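Local coordinates for protein transcriptional regulator (Bacillus halodurans, PDB 1Z4E) that probably transfers acyl groups as a GNAT-fold acyltransferase, although it is named a transcriptional regulator, at residues A[53-58]-A[69-74]; A[84-89]-A[120-125]; A[5-10]-A[104-109]; A[19-24]-A[64-69]. All blocks are in the same frame, centred on the assembly; numbering follows the deposited sequence.

Interaction 1: A[53-58]-A[69-74]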
loop_
_atom_site.group_PDB
_atom_site.type_symbol
_atom_site.label_atom_id
_atom_site.label_comp_id
_atom_site.label_asym_id
_atom_site.label_seq_id
_atom_site.Cartn_x
_atom_site.Cartn_y
_atom_site.Cartn_z
ATOM N N LYS A 53 -14.411 -3.441 -5.807
ATOM C CA LYS A 53 -14.959 -2.140 -5.409
ATOM C C LYS A 53 -14.048 -1.296 -4.506
ATOM O O LYS A 53 -14.229 -0.083 -4.404
ATOM C CB LYS A 53 -16.320 -2.319 -4.722
ATOM C CG LYS A 53 -17.438 -2.758 -5.657
ATOM C CD LYS A 53 -18.782 -2.868 -4.932
ATOM C CE LYS A 53 -19.353 -1.502 -4.547
ATOM N NZ LYS A 53 -19.721 -0.669 -5.737
ATOM N N ASN A 54 -13.075 -1.934 -3.863
ATOM C CA ASN A 54 -12.150 -1.233 -2.968
ATOM C C ASN A 54 -10.823 -0.890 -3.637
ATOM O O ASN A 54 -9.853 -0.519 -2.966
ATOM C CB ASN A 54 -11.889 -2.078 -1.718
ATOM C CG ASN A 54 -13.096 -2.158 -0.806
ATOM O OD1 ASN A 54 -13.330 -3.179 -0.162
ATOM N ND2 ASN A 54 -13.861 -1.078 -0.736
ATOM N N ASN A 55 -10.782 -1.028 -4.960
ATOM C CA ASN A 55 -9.589 -0.709 -5.740
ATOM C C ASN A 55 -10.124 0.127 -6.899
ATOM O O ASN A 55 -10.909 -0.366 -7.703
ATOM C CB ASN A 55 -8.937 -1.998 -6.249
ATOM C CG ASN A 55 -7.493 -1.803 -6.638
ATOM O OD1 ASN A 55 -6.891 -0.769 -6.335
ATOM N ND2 ASN A 55 -6.917 -2.802 -7.299
ATOM N N GLU A 56 -9.713 1.390 -6.986
ATOM C CA GLU A 56 -10.243 2.252 -8.032
ATOM C C GLU A 56 -9.241 3.084 -8.813
ATOM O O GLU A 56 -8.195 3.492 -8.300
ATOM C CB GLU A 56 -11.268 3.216 -7.429
ATOM C CG GLU A 56 -12.253 2.566 -6.471
ATOM C CD GLU A 56 -13.180 3.568 -5.826
ATOM O OE1 GLU A 56 -12.726 4.694 -5.532
ATOM O OE2 GLU A 56 -14.361 3.226 -5.600
ATOM N N LEU A 57 -9.588 3.335 -10.071
ATOM C CA LEU A 57 -8.789 4.180 -10.941
ATOM C C LEU A 57 -9.636 5.436 -11.073
ATOM O O LEU A 57 -10.813 5.373 -11.454
ATOM C CB LEU A 57 -8.572 3.513 -12.302
ATOM C CG LEU A 57 -7.483 2.442 -12.288
ATOM C CD1 LEU A 57 -7.558 1.584 -13.548
ATOM C CD2 LEU A 57 -6.120 3.129 -12.164
ATOM N N ILE A 58 -9.037 6.568 -10.734
ATOM C CA ILE A 58 -9.721 7.855 -10.771
ATOM C C ILE A 58 -9.066 8.777 -11.793
ATOM O O ILE A 58 -7.840 8.868 -11.846
ATOM C CB ILE A 58 -9.629 8.548 -9.394
ATOM C CG1 ILE A 58 -10.082 7.581 -8.291
ATOM C CG2 ILE A 58 -10.429 9.832 -9.400
ATOM C CD1 ILE A 58 -11.507 7.056 -8.459
ATOM N N MET A 69 -4.690 11.394 -13.361
ATOM C CA MET A 69 -5.130 10.071 -12.937
ATOM C C MET A 69 -4.414 9.632 -11.666
ATOM O O MET A 69 -3.371 10.174 -11.303
ATOM C CB MET A 69 -4.835 9.038 -14.047
ATOM C CG MET A 69 -3.332 8.802 -14.293
ATOM S SD MET A 69 -2.884 7.708 -15.711
ATOM C CE MET A 69 -3.196 6.115 -14.991
ATOM N N LEU A 70 -4.992 8.642 -10.997
ATOM C CA LEU A 70 -4.387 8.046 -9.815
ATOM C C LEU A 70 -5.167 6.782 -9.508
ATOM O O LEU A 70 -6.284 6.588 -10.005
ATOM C CB LEU A 70 -4.430 8.994 -8.603
ATOM C CG LEU A 70 -5.771 9.389 -7.964
ATOM C CD1 LEU A 70 -6.405 8.192 -7.256
ATOM C CD2 LEU A 70 -5.537 10.500 -6.962
ATOM N N GLN A 71 -4.566 5.905 -8.717
ATOM C CA GLN A 71 -5.252 4.696 -8.300
ATOM C C GLN A 71 -5.334 4.810 -6.791
ATOM O O GLN A 71 -4.423 5.344 -6.155
ATOM C CB GLN A 71 -4.473 3.436 -8.683
ATOM C CG GLN A 71 -5.288 2.155 -8.451
ATOM C CD GLN A 71 -4.575 0.893 -8.913
ATOM O OE1 GLN A 71 -3.756 0.930 -9.830
ATOM N NE2 GLN A 71 -4.904 -0.236 -8.295
ATOM N N VAL A 72 -6.434 4.346 -6.214
ATOM C CA VAL A 72 -6.585 4.395 -4.773
ATOM C C VAL A 72 -7.157 3.056 -4.319
ATOM O O VAL A 72 -8.065 2.505 -4.959
ATOM C CB VAL A 72 -7.491 5.574 -4.342
ATOM C CG1 VAL A 72 -8.898 5.390 -4.896
ATOM C CG2 VAL A 72 -7.512 5.689 -2.816
ATOM N N THR A 73 -6.591 2.519 -3.242
ATOM C CA THR A 73 -7.010 1.233 -2.696
ATOM C C THR A 73 -7.369 1.391 -1.218
ATOM O O THR A 73 -6.599 1.965 -0.440
ATOM C CB THR A 73 -5.880 0.192 -2.819
ATOM O OG1 THR A 73 -4.826 0.527 -1.908
ATOM C CG2 THR A 73 -5.308 0.192 -4.218
ATOM N N PHE A 74 -8.541 0.882 -0.843
ATOM C CA PHE A 74 -9.036 0.961 0.530
ATOM C C PHE A 74 -8.863 -0.426 1.122
ATOM O O PHE A 74 -9.428 -1.393 0.613
ATOM C CB PHE A 74 -10.510 1.363 0.518
ATOM C CG PHE A 74 -10.785 2.585 -0.302
ATOM C CD1 PHE A 74 -10.390 3.841 0.141
ATOM C CD2 PHE A 74 -11.412 2.477 -1.542
ATOM C CE1 PHE A 74 -10.611 4.979 -0.643
ATOM C CE2 PHE A 74 -11.637 3.601 -2.331
ATOM C CZ PHE A 74 -11.237 4.854 -1.883
#
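E56 and V72 form a hydrogen-bonded pair in the middle of this antiparallel hairpin: E56 N reaches V72 O at 2.8 Å, and V72 N returns a bond to E56 O at 2.9 Å. I58 and L70 repeat this pair of hydrogen bonds two residues on, and F74 N adds a bond to N54 O. On the E56–I58 face, I58 CG1 lies alongside L70 CD1 at 3.9 Å, and L106 of helix 102-116 packs on both. E56 OE1 comes to the edge of the F74 ring, 3.6 Å from CE2, with carboxylate and ring planes 83° apart. On the other face Q71, its CG anti to the backbone N (chi1 -171°), rests CG on L57 CD2 and carries NE2 to N55 OD1, a bond of 2.8 Å whose acceptor is less surely placed. Q71 NE2 and N55 ND2 also donate to P76 O of the second subunit. A leucine in place of Q71 would probably leave that P76 O with one donor fewer and remove the less certain bond to N55 OD1. E56 OE2 is held by salt bridges to R113 and R117. The E56 carboxylate thus ties one face of this GNAT hairpin to helix 102-116 and the loop after it; the N55 and Q71 amides tie the other to the partner subunit.

Interaction 2: A[84-89]-A[120-125]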
loop_
_atom_site.group_PDB
_atom_site.type_symbol
_atom_site.label_atom_id
_atom_site.label_comp_id
_atom_site.label_asym_id
_atom_site.label_seq_id
_atom_site.Cartn_x
_atom_site.Cartn_y
_atom_site.Cartn_z
ATOM N N TRP A 84 -9.111 1.112 8.643
ATOM C CA TRP A 84 -8.956 0.940 7.210
ATOM C C TRP A 84 -8.048 2.085 6.757
ATOM O O TRP A 84 -8.095 3.172 7.328
ATOM C CB TRP A 84 -10.299 1.099 6.499
ATOM C CG TRP A 84 -11.121 -0.140 6.432
ATOM C CD1 TRP A 84 -11.679 -0.816 7.479
ATOM C CD2 TRP A 84 -11.511 -0.839 5.246
ATOM N NE1 TRP A 84 -12.395 -1.894 7.016
ATOM C CE2 TRP A 84 -12.308 -1.933 5.649
ATOM C CE3 TRP A 84 -11.263 -0.649 3.879
ATOM C CZ2 TRP A 84 -12.864 -2.838 4.731
ATOM C CZ3 TRP A 84 -11.815 -1.548 2.966
ATOM C CH2 TRP A 84 -12.607 -2.630 3.398
ATOM N N ARG A 85 -7.224 1.843 5.744
ATOM C CA ARG A 85 -6.351 2.883 5.212
ATOM C C ARG A 85 -6.590 2.976 3.718
ATOM O O ARG A 85 -6.974 1.989 3.083
ATOM C CB ARG A 85 -4.873 2.543 5.409
ATOM C CG ARG A 85 -4.448 2.251 6.830
ATOM C CD ARG A 85 -2.937 2.097 6.880
ATOM N NE ARG A 85 -2.476 1.569 8.158
ATOM C CZ ARG A 85 -1.197 1.491 8.516
ATOM N NH1 ARG A 85 -0.251 1.916 7.685
ATOM N NH2 ARG A 85 -0.863 0.972 9.693
ATOM N N ALA A 86 -6.373 4.161 3.163
ATOM C CA ALA A 86 -6.493 4.362 1.730
ATOM C C ALA A 86 -5.067 4.608 1.239
ATOM O O ALA A 86 -4.365 5.465 1.783
ATOM C CB ALA A 86 -7.363 5.580 1.422
ATOM N N THR A 87 -4.638 3.846 0.236
ATOM C CA THR A 87 -3.308 4.022 -0.336
ATOM C C THR A 87 -3.469 4.553 -1.757
ATOM O O THR A 87 -4.158 3.947 -2.591
ATOM C CB THR A 87 -2.519 2.689 -0.398
ATOM O OG1 THR A 87 -2.384 2.151 0.919
ATOM C CG2 THR A 87 -1.132 2.911 -0.987
ATOM N N ILE A 88 -2.848 5.699 -2.015
ATOM C CA ILE A 88 -2.879 6.327 -3.329
ATOM C C ILE A 88 -1.611 5.919 -4.054
ATOM O O ILE A 88 -0.530 5.913 -3.459
ATOM C CB ILE A 88 -2.916 7.857 -3.211
ATOM C CG1 ILE A 88 -4.251 8.290 -2.607
ATOM C CG2 ILE A 88 -2.703 8.493 -4.582
ATOM C CD1 ILE A 88 -4.365 9.784 -2.393
ATOM N N GLU A 89 -1.740 5.592 -5.338
ATOM C CA GLU A 89 -0.594 5.159 -6.130
ATOM C C GLU A 89 -0.583 5.758 -7.532
ATOM O O GLU A 89 -1.622 5.860 -8.182
ATOM C CB GLU A 89 -0.595 3.629 -6.238
ATOM C CG GLU A 89 0.481 3.036 -7.143
ATOM C CD GLU A 89 1.893 3.346 -6.666
ATOM O OE1 GLU A 89 2.146 3.254 -5.450
ATOM O OE2 GLU A 89 2.752 3.666 -7.516
ATOM N N HIS A 120 -9.080 5.799 8.239
ATOM C CA HIS A 120 -8.578 6.714 9.252
ATOM C C HIS A 120 -7.259 7.368 8.862
ATOM O O HIS A 120 -6.776 8.277 9.537
ATOM C CB HIS A 120 -8.467 6.003 10.600
ATOM C CG HIS A 120 -9.794 5.584 11.154
ATOM N ND1 HIS A 120 -10.962 6.257 10.863
ATOM C CD2 HIS A 120 -10.141 4.573 11.985
ATOM C CE1 HIS A 120 -11.970 5.679 11.491
ATOM N NE2 HIS A 120 -11.498 4.655 12.180
ATOM N N LEU A 121 -6.671 6.907 7.770
ATOM C CA LEU A 121 -5.448 7.526 7.289
ATOM C C LEU A 121 -5.274 7.250 5.805
ATOM O O LEU A 121 -5.818 6.285 5.262
ATOM C CB LEU A 121 -4.230 7.054 8.092
ATOM C CG LEU A 121 -3.588 5.681 7.939
ATOM C CD1 LEU A 121 -2.871 5.590 6.602
ATOM C CD2 LEU A 121 -2.585 5.482 9.071
ATOM N N ILE A 122 -4.559 8.138 5.138
ATOM C CA ILE A 122 -4.303 7.960 3.728
ATOM C C ILE A 122 -2.785 7.971 3.604
ATOM O O ILE A 122 -2.097 8.675 4.352
ATOM C CB ILE A 122 -5.010 9.071 2.891
ATOM C CG1 ILE A 122 -4.786 8.822 1.401
ATOM C CG2 ILE A 122 -4.534 10.435 3.311
ATOM C CD1 ILE A 122 -5.812 9.520 0.522
ATOM N N GLN A 123 -2.259 7.150 2.701
ATOM C CA GLN A 123 -0.820 7.035 2.529
ATOM C C GLN A 123 -0.422 6.811 1.082
ATOM O O GLN A 123 -1.253 6.460 0.235
ATOM C CB GLN A 123 -0.302 5.865 3.367
ATOM C CG GLN A 123 -1.117 4.588 3.150
ATOM C CD GLN A 123 -0.633 3.407 3.984
ATOM O OE1 GLN A 123 -0.142 3.576 5.100
ATOM N NE2 GLN A 123 -0.792 2.202 3.447
ATOM N N LEU A 124 0.857 7.030 0.811
ATOM C CA LEU A 124 1.415 6.824 -0.516
ATOM C C LEU A 124 2.927 6.938 -0.422
ATOM O O LEU A 124 3.461 7.421 0.585
ATOM C CB LEU A 124 0.897 7.867 -1.513
ATOM C CG LEU A 124 1.482 9.279 -1.396
ATOM C CD1 LEU A 124 1.652 9.877 -2.774
ATOM C CD2 LEU A 124 0.582 10.138 -0.541
ATOM N N THR A 125 3.603 6.488 -1.474
ATOM C CA THR A 125 5.058 6.551 -1.558
ATOM C C THR A 125 5.364 7.293 -2.845
ATOM O O THR A 125 4.733 7.042 -3.868
ATOM C CB THR A 125 5.707 5.146 -1.630
ATOM O OG1 THR A 125 5.027 4.339 -2.601
ATOM C CG2 THR A 125 5.639 4.458 -0.281
HETATM O O HOH W 1 2.038 5.036 -3.334
HETATM O O HOH W 2 4.990 3.966 -5.289
#
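I88 and I122 meet through their CD1 methyls at 3.3 Å, closer than two methyls normally come. CG1 of I122 stands anti to the backbone N (chi1 -177°), which leads its CD1 over to I88, while A86 CB packs more loosely, 4.1 Å from I122 CG1. V107, A110 and I111 of helix 102-116 lie on this apolar face. That helix is the crossover of the beta-alpha-beta unit of parallel strands 84-93 and 119-127. In GNAT enzymes the corresponding pair splays apart to receive the acyl-CoA cofactor. Here the two short strands cross at 29°; direct bonding runs as far as I88 N to Q123 O at 2.9 Å, and beyond it a water bridges I88 O and T125 N. On the opposite face the Q123 amide is gripped at both ends. Its NE2 donates to T87 OG1 at 3.0 Å, and its OE1 takes R85 NH1 at 3.1 Å at the guanidinium edge, the two planes being 81° apart. L121 CD2 sits over one guanidinium face, off its centre. T79 takes R85 NH2, and K150 of the second subunit also bonds Q123 OE1. Residues 121-125 pair antiparallel with a strand of that subunit, carrying the sheet across the interface, and E89 OE2 forms a salt bridge with its R85.

Interaction 3: A[5-10]-A[104-109]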
loop_
_atom_site.group_PDB
_atom_site.type_symbol
_atom_site.label_atom_id
_atom_site.label_comp_id
_atom_site.label_asym_id
_atom_site.label_seq_id
_atom_site.Cartn_x
_atom_site.Cartn_y
_atom_site.Cartn_z
ATOM N N VAL A 5 -11.914 20.959 -13.599
ATOM C CA VAL A 5 -11.992 19.576 -14.040
ATOM C C VAL A 5 -13.130 18.785 -13.424
ATOM O O VAL A 5 -13.678 19.146 -12.383
ATOM C CB VAL A 5 -10.682 18.806 -13.745
ATOM C CG1 VAL A 5 -9.506 19.526 -14.372
ATOM C CG2 VAL A 5 -10.486 18.647 -12.237
ATOM N N THR A 6 -13.474 17.700 -14.106
ATOM C CA THR A 6 -14.501 16.768 -13.676
ATOM C C THR A 6 -13.706 15.561 -13.188
ATOM O O THR A 6 -12.800 15.095 -13.882
ATOM C CB THR A 6 -15.391 16.343 -14.861
ATOM O OG1 THR A 6 -16.236 17.439 -15.231
ATOM C CG2 THR A 6 -16.254 15.136 -14.488
ATOM N N ILE A 7 -14.025 15.064 -12.000
ATOM C CA ILE A 7 -13.309 13.912 -11.460
ATOM C C ILE A 7 -14.301 12.766 -11.291
ATOM O O ILE A 7 -15.394 12.962 -10.758
ATOM C CB ILE A 7 -12.655 14.270 -10.108
ATOM C CG1 ILE A 7 -11.633 15.392 -10.325
ATOM C CG2 ILE A 7 -11.995 13.036 -9.484
ATOM C CD1 ILE A 7 -11.039 15.943 -9.044
ATOM N N ARG A 8 -13.914 11.577 -11.748
ATOM C CA ARG A 8 -14.784 10.397 -11.688
ATOM C C ARG A 8 -13.960 9.119 -11.823
ATOM O O ARG A 8 -12.769 9.171 -12.131
ATOM C CB ARG A 8 -15.775 10.428 -12.850
ATOM C CG ARG A 8 -15.062 10.451 -14.218
ATOM C CD ARG A 8 -16.038 10.359 -15.389
ATOM N NE ARG A 8 -15.364 10.548 -16.676
ATOM C CZ ARG A 8 -14.568 9.657 -17.264
ATOM N NH1 ARG A 8 -14.325 8.482 -16.695
ATOM N NH2 ARG A 8 -14.010 9.945 -18.432
ATOM N N GLU A 9 -14.600 7.972 -11.599
ATOM C CA GLU A 9 -13.906 6.699 -11.756
ATOM C C GLU A 9 -13.663 6.521 -13.257
ATOM O O GLU A 9 -14.465 6.959 -14.076
ATOM C CB GLU A 9 -14.755 5.530 -11.233
ATOM C CG GLU A 9 -15.007 5.552 -9.734
ATOM C CD GLU A 9 -15.598 4.245 -9.230
ATOM O OE1 GLU A 9 -14.886 3.222 -9.246
ATOM O OE2 GLU A 9 -16.776 4.240 -8.821
ATOM N N ALA A 10 -12.555 5.891 -13.617
ATOM C CA ALA A 10 -12.233 5.675 -15.022
ATOM C C ALA A 10 -13.073 4.542 -15.612
ATOM O O ALA A 10 -13.604 3.706 -14.881
ATOM C CB ALA A 10 -10.741 5.342 -15.165
ATOM N N SER A 104 -3.592 18.552 -7.188
ATOM C CA SER A 104 -4.179 18.848 -5.885
ATOM C C SER A 104 -5.668 18.491 -5.834
ATOM O O SER A 104 -6.132 17.882 -4.875
ATOM C CB SER A 104 -3.988 20.328 -5.540
ATOM O OG SER A 104 -4.568 20.616 -4.277
ATOM N N GLN A 105 -6.424 18.873 -6.858
ATOM C CA GLN A 105 -7.848 18.550 -6.889
ATOM C C GLN A 105 -8.075 17.041 -6.893
ATOM O O GLN A 105 -8.937 16.532 -6.186
ATOM C CB GLN A 105 -8.516 19.140 -8.134
ATOM C CG GLN A 105 -8.696 20.637 -8.098
ATOM C CD GLN A 105 -9.322 21.163 -9.371
ATOM O OE1 GLN A 105 -10.469 20.852 -9.686
ATOM N NE2 GLN A 105 -8.564 21.957 -10.119
ATOM N N LEU A 106 -7.296 16.329 -7.697
ATOM C CA LEU A 106 -7.434 14.882 -7.793
ATOM C C LEU A 106 -7.152 14.191 -6.456
ATOM O O LEU A 106 -7.906 13.314 -6.029
ATOM C CB LEU A 106 -6.497 14.355 -8.891
ATOM C CG LEU A 106 -6.666 12.925 -9.394
ATOM C CD1 LEU A 106 -8.101 12.693 -9.882
ATOM C CD2 LEU A 106 -5.665 12.689 -10.526
ATOM N N VAL A 107 -6.074 14.585 -5.786
ATOM C CA VAL A 107 -5.732 13.980 -4.504
ATOM C C VAL A 107 -6.744 14.369 -3.418
ATOM O O VAL A 107 -7.129 13.540 -2.596
ATOM C CB VAL A 107 -4.310 14.387 -4.059
ATOM C CG1 VAL A 107 -4.017 13.852 -2.665
ATOM C CG2 VAL A 107 -3.300 13.858 -5.054
ATOM N N CYS A 108 -7.175 15.627 -3.410
ATOM C CA CYS A 108 -8.158 16.058 -2.419
ATOM C C CYS A 108 -9.457 15.268 -2.598
ATOM O O CYS A 108 -10.106 14.891 -1.624
ATOM C CB CYS A 108 -8.425 17.560 -2.555
ATOM S SG CYS A 108 -7.063 18.587 -1.927
ATOM N N TRP A 109 -9.822 15.008 -3.849
ATOM C CA TRP A 109 -11.032 14.248 -4.157
ATOM C C TRP A 109 -10.882 12.831 -3.601
ATOM O O TRP A 109 -11.796 12.290 -2.964
ATOM C CB TRP A 109 -11.228 14.182 -5.674
ATOM C CG TRP A 109 -12.567 13.667 -6.105
ATOM C CD1 TRP A 109 -13.685 14.407 -6.369
ATOM C CD2 TRP A 109 -12.919 12.303 -6.358
ATOM N NE1 TRP A 109 -14.709 13.585 -6.779
ATOM C CE2 TRP A 109 -14.265 12.290 -6.781
ATOM C CE3 TRP A 109 -12.226 11.089 -6.271
ATOM C CZ2 TRP A 109 -14.934 11.108 -7.118
ATOM C CZ3 TRP A 109 -12.890 9.914 -6.607
ATOM C CH2 TRP A 109 -14.231 9.935 -7.026
#
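I7 sets its CG2 methyl on the face of the W109 indole, 3.4 Å from the centroid of the five-membered ring and 15° off its normal, a close CH-pi contact. With W109 CG anti to the backbone N (chi1 -168°), the ring is carried out from helix 102-116 to lie against the isoleucine, and I7 CD1 comes within 3.8 Å of W109 CB. The same CG2 methyl also touches L106 CD1 at 3.9 Å, so that one methyl is held between indole and leucine. I58 of the neighbouring strand 55-62 touches I7 as well, continuing the apolar patch into the sheet. The contact thins toward V5 to a single approach: V5 CG2 meets Q105 OE1 at 3.4 Å from the opposite direction, a methyl against an amide oxygen. Q105 NE2 turns instead to a weak hydrogen bond with G101 O. R8 and E9 spend their charges outside the contact, R8 on D14 and E9 on R113 further along the same helix. The edge strand 6-9 of this GNAT sheet therefore meets the helix through dispersion and CH-pi packing centred on a single isoleucine, and the E9–R113 salt bridge supplies an electrostatic tie beside it.

Interaction 4: A[19-24]-A[64-69]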
loop_
_atom_site.group_PDB
_atom_site.type_symbol
_atom_site.label_atom_id
_atom_site.label_comp_id
_atom_site.label_asym_id
_atom_site.label_seq_id
_atom_site.Cartn_x
_atom_site.Cartn_y
_atom_site.Cartn_z
ATOM N N VAL A 19 -2.875 4.948 -20.220
ATOM C CA VAL A 19 -1.623 4.256 -20.538
ATOM C C VAL A 19 -0.635 5.239 -21.167
ATOM O O VAL A 19 0.552 5.221 -20.845
ATOM C CB VAL A 19 -1.847 3.073 -21.516
ATOM C CG1 VAL A 19 -0.504 2.426 -21.880
ATOM C CG2 VAL A 19 -2.763 2.042 -20.876
ATOM N N HIS A 20 -1.127 6.100 -22.051
ATOM C CA HIS A 20 -0.259 7.087 -22.687
ATOM C C HIS A 20 0.371 8.003 -21.619
ATOM O O HIS A 20 1.569 8.295 -21.672
ATOM C CB HIS A 20 -1.049 7.923 -23.697
ATOM C CG HIS A 20 -0.189 8.807 -24.548
ATOM N ND1 HIS A 20 0.739 8.307 -25.438
ATOM C CD2 HIS A 20 -0.097 10.155 -24.627
ATOM C CE1 HIS A 20 1.365 9.310 -26.028
ATOM N NE2 HIS A 20 0.878 10.442 -25.554
ATOM N N MET A 21 -0.433 8.437 -20.647
ATOM C CA MET A 21 0.051 9.311 -19.575
ATOM C C MET A 21 1.123 8.582 -18.764
ATOM O O MET A 21 2.160 9.158 -18.421
ATOM C CB MET A 21 -1.118 9.743 -18.669
ATOM C CG MET A 21 -0.800 10.908 -17.701
ATOM S SD MET A 21 -2.258 11.617 -16.841
ATOM C CE MET A 21 -3.171 12.283 -18.204
ATOM N N LEU A 22 0.887 7.309 -18.465
ATOM C CA LEU A 22 1.858 6.522 -17.708
ATOM C C LEU A 22 3.191 6.410 -18.452
ATOM O O LEU A 22 4.259 6.604 -17.866
ATOM C CB LEU A 22 1.317 5.116 -17.433
ATOM C CG LEU A 22 0.137 4.995 -16.464
ATOM C CD1 LEU A 22 -0.319 3.535 -16.388
ATOM C CD2 LEU A 22 0.552 5.504 -15.088
ATOM N N ALA A 23 3.119 6.110 -19.746
ATOM C CA ALA A 23 4.314 5.948 -20.569
ATOM C C ALA A 23 5.052 7.258 -20.809
ATOM O O ALA A 23 6.255 7.260 -21.071
ATOM C CB ALA A 23 3.943 5.317 -21.906
ATOM N N ASP A 24 4.328 8.369 -20.722
ATOM C CA ASP A 24 4.911 9.688 -20.937
ATOM C C ASP A 24 5.629 10.229 -19.700
ATOM O O ASP A 24 6.377 11.207 -19.786
ATOM C CB ASP A 24 3.827 10.677 -21.356
ATOM C CG ASP A 24 4.178 11.415 -22.631
ATOM O OD1 ASP A 24 4.260 10.757 -23.695
ATOM O OD2 ASP A 24 4.379 12.647 -22.566
ATOM N N GLU A 64 -13.584 15.262 -22.734
ATOM C CA GLU A 64 -13.109 13.910 -23.019
ATOM C C GLU A 64 -11.603 13.767 -22.818
ATOM O O GLU A 64 -11.066 12.659 -22.824
ATOM C CB GLU A 64 -13.472 13.514 -24.450
ATOM C CG GLU A 64 -14.965 13.350 -24.689
ATOM C CD GLU A 64 -15.284 13.004 -26.132
ATOM O OE1 GLU A 64 -14.698 12.034 -26.657
ATOM O OE2 GLU A 64 -16.124 13.702 -26.740
ATOM N N GLU A 65 -10.924 14.892 -22.633
ATOM C CA GLU A 65 -9.483 14.880 -22.441
ATOM C C GLU A 65 -9.129 14.534 -20.997
ATOM O O GLU A 65 -9.529 15.235 -20.059
ATOM C CB GLU A 65 -8.907 16.258 -22.816
ATOM C CG GLU A 65 -7.409 16.414 -22.605
ATOM C CD GLU A 65 -6.914 17.796 -23.011
ATOM O OE1 GLU A 65 -7.435 18.806 -22.486
ATOM O OE2 GLU A 65 -6.001 17.870 -23.856
ATOM N N ILE A 66 -8.387 13.448 -20.811
ATOM C CA ILE A 66 -7.976 13.054 -19.469
ATOM C C ILE A 66 -6.753 13.897 -19.123
ATOM O O ILE A 66 -5.755 13.876 -19.839
ATOM C CB ILE A 66 -7.589 11.555 -19.407
ATOM C CG1 ILE A 66 -8.794 10.679 -19.784
ATOM C CG2 ILE A 66 -7.095 11.208 -18.008
ATOM C CD1 ILE A 66 -9.992 10.832 -18.847
ATOM N N VAL A 67 -6.823 14.642 -18.026
ATOM C CA VAL A 67 -5.698 15.483 -17.651
ATOM C C VAL A 67 -5.013 15.066 -16.359
ATOM O O VAL A 67 -4.059 15.712 -15.923
ATOM C CB VAL A 67 -6.133 16.959 -17.558
ATOM C CG1 VAL A 67 -6.664 17.400 -18.907
ATOM C CG2 VAL A 67 -7.202 17.141 -16.486
ATOM N N GLY A 68 -5.493 13.981 -15.758
ATOM C CA GLY A 68 -4.898 13.506 -14.524
ATOM C C GLY A 68 -5.456 12.154 -14.136
ATOM O O GLY A 68 -6.564 11.798 -14.529
ATOM N N MET A 69 -4.690 11.394 -13.361
ATOM C CA MET A 69 -5.130 10.071 -12.937
ATOM C C MET A 69 -4.414 9.632 -11.666
ATOM O O MET A 69 -3.371 10.174 -11.303
ATOM C CB MET A 69 -4.835 9.038 -14.047
ATOM C CG MET A 69 -3.332 8.802 -14.293
ATOM S SD MET A 69 -2.884 7.708 -15.711
ATOM C CE MET A 69 -3.196 6.115 -14.991
#
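M21 leaves helix 15-24 with CG anti to the backbone N (chi1 -167°) to meet M69, and the turn at chi3 (-64°) tucks its CE against the strand backbone, 3.4 Å from I66 O and 3.8 Å from G68 N. M69 instead places CG between its backbone N and carbonyl carbon (chi1 67°), which raises the chain toward the helix: its CG lies 3.9 Å from M21 SD, and its SD lies 4.0 Å from M21 CB. The two methionines thus run antiparallel alongside each other. Beyond the sulfur, M69 CE ends 3.8 Å from L22 CD2, the two side chains crossing at about a right angle. An alanine in place of L22 would probably open a gap beside this methyl and leave the end of M69 freer to turn. The strand is not regular here: a classic beta bulge sets V67 and G68 together opposite A60, and M21 CE rests on the peptide that joins them. I66 CG2 adds a looser touch to M21 CE at 4.1 Å. Helix 15-24 packs in this way on strand 65-76 of the GNAT sheet. Q17, a turn earlier on the helix, bonds the backbone at I66 and E64; R92 of strand 84-93 packs on both methionines, and T79 and L78 of the second subunit lie against L22 and M69.

Overall arrangement
Interactions 1 and 2, their centres about 11 Å apart, are joined through neighbouring strands 65-76 and 84-93; T73 O to T87 N and Q71 O to E89 N, both 2.8 Å, are probable hydrogen bonds between them. Interaction 3 adds the edge strand, with L57 O 2.8 Å from A10 N, and its L106 packs on M69, the residue common to interactions 1 and 4. Interactions 2 and 4 lie on opposite sides of the chain's centre, about 22 Å between centres. No ligand is present among the contacts; by analogy with GNAT relatives, the cofactor cleft probably lies near the strand pair of interaction 2, where direct bonding gives way to a water. Interactions 1, 2 and 4 also touch the second subunit.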